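PDB 3GO2: putative L-alanine-DL-glutamate epimerase from Burkholderia xenovorans, which probably acts as a magnesium-dependent racemase or epimerase of the mandelate racemase/muconate lactonizing enzyme family. Local coordinates for residues Pro120-Asn132 against Glu153-Phe167. Residues are numbered along the deposited sequence; the frame is centred on the assembly and turned at random. Where two conformers were deposited one is given.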
loop_
_atom_site.group_PDB
_atom_site.type_symbol
_atom_site.label_atom_id
_atom_site.label_comp_id
_atom_site.label_asym_id
_atom_site.label_seq_id
_atom_site.Cartn_x
_atom_site.Cartn_y
_atom_site.Cartn_z
ATOM N N PRO A 120 24.017 -26.434 -16.984
ATOM C CA PRO A 120 23.270 -27.560 -16.421
ATOM C C PRO A 120 21.849 -27.560 -16.956
ATOM O O PRO A 120 21.226 -26.497 -17.109
ATOM C CB PRO A 120 23.280 -27.298 -14.913
ATOM C CG PRO A 120 24.411 -26.353 -14.714
ATOM C CD PRO A 120 24.444 -25.490 -15.938
ATOM N N VAL A 121 21.371 -28.759 -17.269
ATOM C CA VAL A 121 20.024 -28.938 -17.757
ATOM C C VAL A 121 19.184 -29.803 -16.840
ATOM O O VAL A 121 19.678 -30.444 -15.905
ATOM C CB VAL A 121 19.975 -29.505 -19.207
ATOM C CG1 VAL A 121 20.669 -28.557 -20.159
ATOM C CG2 VAL A 121 20.562 -30.915 -19.290
ATOM N N TYR A 122 17.886 -29.772 -17.097
ATOM C CA TYR A 122 16.981 -30.807 -16.612
ATOM C C TYR A 122 16.325 -31.478 -17.809
ATOM O O TYR A 122 16.074 -30.836 -18.834
ATOM C CB TYR A 122 15.949 -30.256 -15.620
ATOM C CG TYR A 122 14.868 -29.298 -16.118
ATOM C CD1 TYR A 122 13.660 -29.774 -16.628
ATOM C CD2 TYR A 122 15.048 -27.922 -16.049
ATOM C CE1 TYR A 122 12.667 -28.915 -17.060
ATOM C CE2 TYR A 122 14.042 -27.052 -16.459
ATOM C CZ TYR A 122 12.859 -27.547 -16.949
ATOM O OH TYR A 122 11.875 -26.668 -17.371
ATOM N N TRP A 123 16.117 -32.785 -17.696
ATOM C CA TRP A 123 15.454 -33.572 -18.707
ATOM C C TRP A 123 13.951 -33.386 -18.505
ATOM O O TRP A 123 13.363 -33.899 -17.531
ATOM C CB TRP A 123 15.889 -35.050 -18.567
ATOM C CG TRP A 123 15.203 -36.050 -19.438
ATOM C CD1 TRP A 123 14.075 -35.881 -20.195
ATOM C CD2 TRP A 123 15.597 -37.422 -19.620
ATOM N NE1 TRP A 123 13.741 -37.058 -20.821
ATOM C CE2 TRP A 123 14.657 -38.019 -20.479
ATOM C CE3 TRP A 123 16.654 -38.194 -19.130
ATOM C CZ2 TRP A 123 14.748 -39.371 -20.884
ATOM C CZ3 TRP A 123 16.745 -39.529 -19.529
ATOM C CH2 TRP A 123 15.803 -40.094 -20.393
ATOM N N SER A 124 13.358 -32.632 -19.422
ATOM C CA SER A 124 11.953 -32.234 -19.313
ATOM C C SER A 124 10.996 -33.250 -19.913
ATOM O O SER A 124 11.413 -34.167 -20.633
ATOM C CB SER A 124 11.788 -30.858 -19.946
ATOM O OG SER A 124 10.582 -30.229 -19.536
ATOM N N HIS A 125 9.706 -33.102 -19.627
ATOM C CA HIS A 125 8.691 -34.054 -20.121
ATOM C C HIS A 125 9.118 -35.504 -19.903
ATOM O O HIS A 125 9.077 -36.360 -20.826
ATOM C CB HIS A 125 8.382 -33.773 -21.574
ATOM C CG HIS A 125 7.942 -32.356 -21.789
ATOM N ND1 HIS A 125 8.808 -31.371 -22.208
ATOM C CD2 HIS A 125 6.762 -31.742 -21.530
ATOM C CE1 HIS A 125 8.165 -30.215 -22.237
ATOM N NE2 HIS A 125 6.924 -30.412 -21.836
ATOM N N CYS A 126 9.489 -35.752 -18.654
ATOM C CA CYS A 126 10.104 -37.001 -18.212
ATOM C C CYS A 126 9.339 -37.531 -17.017
ATOM O O CYS A 126 9.583 -37.093 -15.889
ATOM C CB CYS A 126 11.544 -36.728 -17.806
ATOM S SG CYS A 126 12.425 -38.234 -17.227
ATOM N N PRO A 127 8.447 -38.507 -17.227
ATOM C CA PRO A 127 8.209 -39.366 -18.406
ATOM C C PRO A 127 7.061 -38.935 -19.332
ATOM O O PRO A 127 6.510 -39.738 -20.108
ATOM C CB PRO A 127 7.891 -40.726 -17.756
ATOM C CG PRO A 127 7.304 -40.360 -16.399
ATOM C CD PRO A 127 7.634 -38.944 -16.071
ATOM N N THR A 128 6.704 -37.653 -19.274
ATOM C CA THR A 128 5.555 -37.147 -19.997
ATOM C C THR A 128 5.485 -37.518 -21.483
ATOM O O THR A 128 4.433 -37.952 -21.958
ATOM C CB THR A 128 5.513 -35.628 -19.824
ATOM O OG1 THR A 128 5.608 -35.322 -18.438
ATOM C CG2 THR A 128 4.288 -35.010 -20.445
ATOM N N TRP A 129 6.594 -37.341 -22.202
ATOM C CA TRP A 129 6.680 -37.693 -23.611
ATOM C C TRP A 129 6.499 -39.193 -23.863
ATOM O O TRP A 129 5.817 -39.564 -24.794
ATOM C CB TRP A 129 8.011 -37.216 -24.195
ATOM C CG TRP A 129 8.073 -35.781 -24.679
ATOM C CD1 TRP A 129 9.138 -35.199 -25.309
ATOM C CD2 TRP A 129 7.066 -34.756 -24.581
ATOM N NE1 TRP A 129 8.864 -33.889 -25.602
ATOM C CE2 TRP A 129 7.604 -33.591 -25.164
ATOM C CE3 TRP A 129 5.784 -34.703 -24.032
ATOM C CZ2 TRP A 129 6.904 -32.381 -25.219
ATOM C CZ3 TRP A 129 5.081 -33.514 -24.108
ATOM C CH2 TRP A 129 5.645 -32.365 -24.694
ATOM N N ARG A 130 7.091 -40.041 -23.030
ATOM C CA ARG A 130 6.910 -41.491 -23.189
ATOM C C ARG A 130 5.510 -41.955 -22.845
ATOM O O ARG A 130 5.059 -42.990 -23.317
ATOM C CB ARG A 130 7.946 -42.267 -22.366
ATOM C CG ARG A 130 9.355 -42.078 -22.885
ATOM C CD ARG A 130 10.414 -42.679 -21.990
ATOM N NE ARG A 130 11.746 -42.294 -22.426
ATOM C CZ ARG A 130 12.872 -42.892 -22.050
ATOM N NH1 ARG A 130 12.841 -43.923 -21.208
ATOM N NH2 ARG A 130 14.023 -42.460 -22.517
ATOM N N ILE A 131 4.805 -41.210 -22.006
ATOM C CA ILE A 131 3.431 -41.553 -21.681
ATOM C C ILE A 131 2.463 -41.028 -22.736
ATOM O O ILE A 131 1.549 -41.746 -23.184
ATOM C CB ILE A 131 3.011 -40.971 -20.311
ATOM C CG1 ILE A 131 3.838 -41.576 -19.167
ATOM C CG2 ILE A 131 1.498 -41.143 -20.081
ATOM C CD1 ILE A 131 3.655 -40.834 -17.860
ATOM N N ASN A 132 2.647 -39.761 -23.127
ATOM C CA ASN A 132 1.698 -39.070 -23.999
ATOM C C ASN A 132 1.912 -39.317 -25.490
ATOM O O ASN A 132 0.931 -39.329 -26.256
ATOM C CB ASN A 132 1.735 -37.555 -23.746
ATOM C CG ASN A 132 1.179 -37.157 -22.396
ATOM O OD1 ASN A 132 0.593 -37.959 -21.671
ATOM N ND2 ASN A 132 1.324 -35.883 -22.070
ATOM N N GLU A 153 16.668 -44.405 -15.600
ATOM C CA GLU A 153 17.408 -44.135 -16.823
ATOM C C GLU A 153 18.037 -42.725 -16.788
ATOM O O GLU A 153 19.205 -42.540 -17.147
ATOM C CB GLU A 153 16.512 -44.335 -18.053
ATOM C CG GLU A 153 17.203 -44.023 -19.334
ATOM C CD GLU A 153 16.338 -44.180 -20.541
ATOM O OE1 GLU A 153 15.393 -45.000 -20.545
ATOM O OE2 GLU A 153 16.650 -43.478 -21.512
ATOM N N ALA A 154 17.278 -41.733 -16.309
ATOM C CA ALA A 154 17.800 -40.391 -16.186
ATOM C C ALA A 154 18.990 -40.387 -15.246
ATOM O O ALA A 154 19.981 -39.751 -15.516
ATOM C CB ALA A 154 16.697 -39.407 -15.671
ATOM N N ARG A 155 18.869 -41.087 -14.124
ATOM C CA ARG A 155 19.955 -41.199 -13.167
ATOM C C ARG A 155 21.204 -41.820 -13.816
ATOM O O ARG A 155 22.313 -41.280 -13.704
ATOM C CB ARG A 155 19.530 -42.045 -11.969
ATOM C CG ARG A 155 20.526 -42.068 -10.857
ATOM C CD ARG A 155 20.153 -43.068 -9.758
ATOM N NE ARG A 155 21.281 -43.230 -8.843
ATOM C CZ ARG A 155 21.254 -43.852 -7.668
ATOM N NH1 ARG A 155 20.131 -44.384 -7.186
ATOM N NH2 ARG A 155 22.376 -43.919 -6.954
ATOM N N GLU A 156 21.003 -42.954 -14.475
ATOM C CA GLU A 156 22.090 -43.711 -15.100
ATOM C C GLU A 156 22.826 -42.855 -16.132
ATOM O O GLU A 156 24.061 -42.908 -16.245
ATOM C CB GLU A 156 21.536 -45.008 -15.728
ATOM C CG GLU A 156 20.993 -46.024 -14.688
ATOM C CD GLU A 156 20.080 -47.100 -15.272
ATOM O OE1 GLU A 156 19.747 -47.048 -16.482
ATOM O OE2 GLU A 156 19.675 -47.999 -14.497
ATOM N N ARG A 157 22.056 -42.064 -16.872
ATOM C CA ARG A 157 22.591 -41.238 -17.952
ATOM C C ARG A 157 23.206 -39.909 -17.453
ATOM O O ARG A 157 23.630 -39.068 -18.262
ATOM C CB ARG A 157 21.507 -41.005 -19.018
ATOM C CG ARG A 157 21.148 -42.260 -19.833
ATOM C CD ARG A 157 19.929 -42.082 -20.775
ATOM N NE ARG A 157 20.187 -41.166 -21.881
ATOM C CZ ARG A 157 19.307 -40.868 -22.841
ATOM N NH1 ARG A 157 18.102 -41.409 -22.853
ATOM N NH2 ARG A 157 19.638 -40.018 -23.807
ATOM N N GLN A 158 23.286 -39.749 -16.123
ATOM C CA GLN A 158 23.993 -38.667 -15.451
ATOM C C GLN A 158 23.243 -37.327 -15.504
ATOM O O GLN A 158 23.843 -36.278 -15.322
ATOM C CB GLN A 158 25.404 -38.482 -16.025
ATOM C CG GLN A 158 26.213 -39.778 -16.075
ATOM C CD GLN A 158 26.392 -40.365 -14.713
ATOM O OE1 GLN A 158 25.802 -41.403 -14.392
ATOM N NE2 GLN A 158 27.191 -39.706 -13.878
ATOM N N PHE A 159 21.939 -37.371 -15.764
ATOM C CA PHE A 159 21.134 -36.135 -15.676
ATOM C C PHE A 159 20.875 -35.874 -14.226
ATOM O O PHE A 159 20.761 -36.825 -13.435
ATOM C CB PHE A 159 19.879 -36.226 -16.538
ATOM C CG PHE A 159 20.201 -36.177 -17.990
ATOM C CD1 PHE A 159 20.352 -37.349 -18.727
ATOM C CD2 PHE A 159 20.504 -34.966 -18.599
ATOM C CE1 PHE A 159 20.724 -37.298 -20.072
ATOM C CE2 PHE A 159 20.868 -34.910 -19.941
ATOM C CZ PHE A 159 20.989 -36.063 -20.668
ATOM N N ARG A 160 20.894 -34.594 -13.865
ATOM C CA ARG A 160 20.870 -34.180 -12.473
ATOM C C ARG A 160 19.487 -33.756 -12.018
ATOM O O ARG A 160 19.293 -33.511 -10.818
ATOM C CB ARG A 160 21.798 -33.001 -12.274
ATOM C CG ARG A 160 23.246 -33.271 -12.674
ATOM C CD ARG A 160 24.008 -31.984 -12.789
ATOM N NE ARG A 160 25.380 -32.218 -13.240
ATOM C CZ ARG A 160 26.326 -31.282 -13.302
ATOM N NH1 ARG A 160 26.072 -30.015 -12.951
ATOM N NH2 ARG A 160 27.539 -31.621 -13.726
ATOM N N ALA A 161 18.570 -33.624 -12.974
ATOM C CA ALA A 161 17.197 -33.163 -12.710
ATOM C C ALA A 161 16.252 -33.602 -13.814
ATOM O O ALA A 161 16.653 -33.709 -14.971
ATOM C CB ALA A 161 17.161 -31.657 -12.542
ATOM N N ILE A 162 15.004 -33.886 -13.444
ATOM C CA ILE A 162 13.953 -34.261 -14.385
ATOM C C ILE A 162 12.677 -33.504 -14.039
ATOM O O ILE A 162 12.477 -33.159 -12.872
ATOM C CB ILE A 162 13.656 -35.807 -14.352
ATOM C CG1 ILE A 162 13.227 -36.263 -12.967
ATOM C CG2 ILE A 162 14.890 -36.586 -14.805
ATOM C CD1 ILE A 162 12.976 -37.779 -12.872
ATOM N N LYS A 163 11.829 -33.257 -15.041
ATOM C CA LYS A 163 10.544 -32.618 -14.825
ATOM C C LYS A 163 9.395 -33.459 -15.311
ATOM O O LYS A 163 9.422 -33.942 -16.428
ATOM C CB LYS A 163 10.489 -31.264 -15.504
ATOM C CG LYS A 163 9.296 -30.424 -15.046
ATOM C CD LYS A 163 9.346 -28.941 -15.483
ATOM C CE LYS A 163 8.916 -28.686 -16.924
ATOM N NZ LYS A 163 9.063 -27.235 -17.322
ATOM N N THR A 164 8.378 -33.620 -14.471
ATOM C CA THR A 164 7.162 -34.322 -14.864
ATOM C C THR A 164 5.943 -33.394 -14.778
ATOM O O THR A 164 6.052 -32.235 -14.370
ATOM C CB THR A 164 6.929 -35.604 -14.003
ATOM O OG1 THR A 164 5.929 -36.411 -14.631
ATOM C CG2 THR A 164 6.555 -35.264 -12.534
ATOM N N ASN A 165 4.793 -33.933 -15.152
ATOM C CA ASN A 165 3.513 -33.207 -15.154
ATOM C C ASN A 165 2.511 -34.015 -14.306
ATOM O O ASN A 165 2.924 -34.756 -13.401
ATOM C CB ASN A 165 3.038 -33.001 -16.577
ATOM C CG ASN A 165 3.999 -32.162 -17.411
ATOM O OD1 ASN A 165 3.786 -30.938 -17.606
ATOM N ND2 ASN A 165 5.049 -32.786 -17.901
ATOM N N ILE A 166 1.222 -33.857 -14.556
ATOM C CA ILE A 166 0.186 -34.499 -13.737
ATOM C C ILE A 166 -0.400 -35.703 -14.483
ATOM O O ILE A 166 -0.899 -35.560 -15.615
ATOM C CB ILE A 166 -0.971 -33.540 -13.380
ATOM C CG1 ILE A 166 -0.444 -32.183 -12.896
ATOM C CG2 ILE A 166 -1.907 -34.192 -12.305
ATOM C CD1 ILE A 166 -1.536 -31.120 -12.740
ATOM N N PHE A 167 -0.360 -36.865 -13.816
ATOM C CA PHE A 167 -0.818 -38.115 -14.397
ATOM C C PHE A 167 -1.741 -38.887 -13.484
ATOM O O PHE A 167 -1.508 -38.979 -12.276
ATOM C CB PHE A 167 0.366 -39.000 -14.800
ATOM C CG PHE A 167 1.106 -38.457 -15.952
ATOM C CD1 PHE A 167 0.621 -38.645 -17.238
ATOM C CD2 PHE A 167 2.227 -37.665 -15.769
ATOM C CE1 PHE A 167 1.280 -38.083 -18.298
ATOM C CE2 PHE A 167 2.871 -37.109 -16.855
ATOM C CZ PHE A 167 2.383 -37.332 -18.100
HETATM O O HOH W 1 21.233 -32.583 -15.906
HETATM O O HOH W 2 7.587 -31.673 -18.126
HETATM O O HOH W 3 15.842 -40.967 -24.746
#
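With its CG anti to the backbone N (chi1 174°), W123 swings its indole over the end of helix 144-156, while a bend in the chain of K163 (chi3 80°) carries the amine to the phenol of Y122, NZ to OH 2.9 Å; NZ also forms a salt bridge with E245, a magnesium ligand. Indole suits its place because it is broad: CE3 rests on the methyl of A154, the six-membered ring turns its edge to the face of F159 (offset edge-to-face, planes at 73°), and CH2 comes edge-on to E153 OE2. The flat guanidinium of R130 offers two N-H groups to the two oxygens of that carboxylate, NH1 to OE1 at 2.8 Å and NH2 to OE2 at 3.0 Å, both from above its plane; OE2 also accepts from R157 NH1, so one glutamate holds two arginines. N165 ND2 donates to T128 OG1 (2.7 Å), and the longer branch of I131 sets CD1 over the face of F167, 3.6 Å from the ring centroid, a CH-pi contact. H125 binds fumarate and 2-oxoglutarate in other structures of this protein, K163 the latter and N165 the former; neither is bound here. Backbone bonds from W123 N to A161 O and K163 N to W123 O join strand 118-123, parallel to 342-344, to strand 161-168, parallel to 215-219, consistent with closure of the modified TIM barrel, with helix 193-210 against P127 and I162.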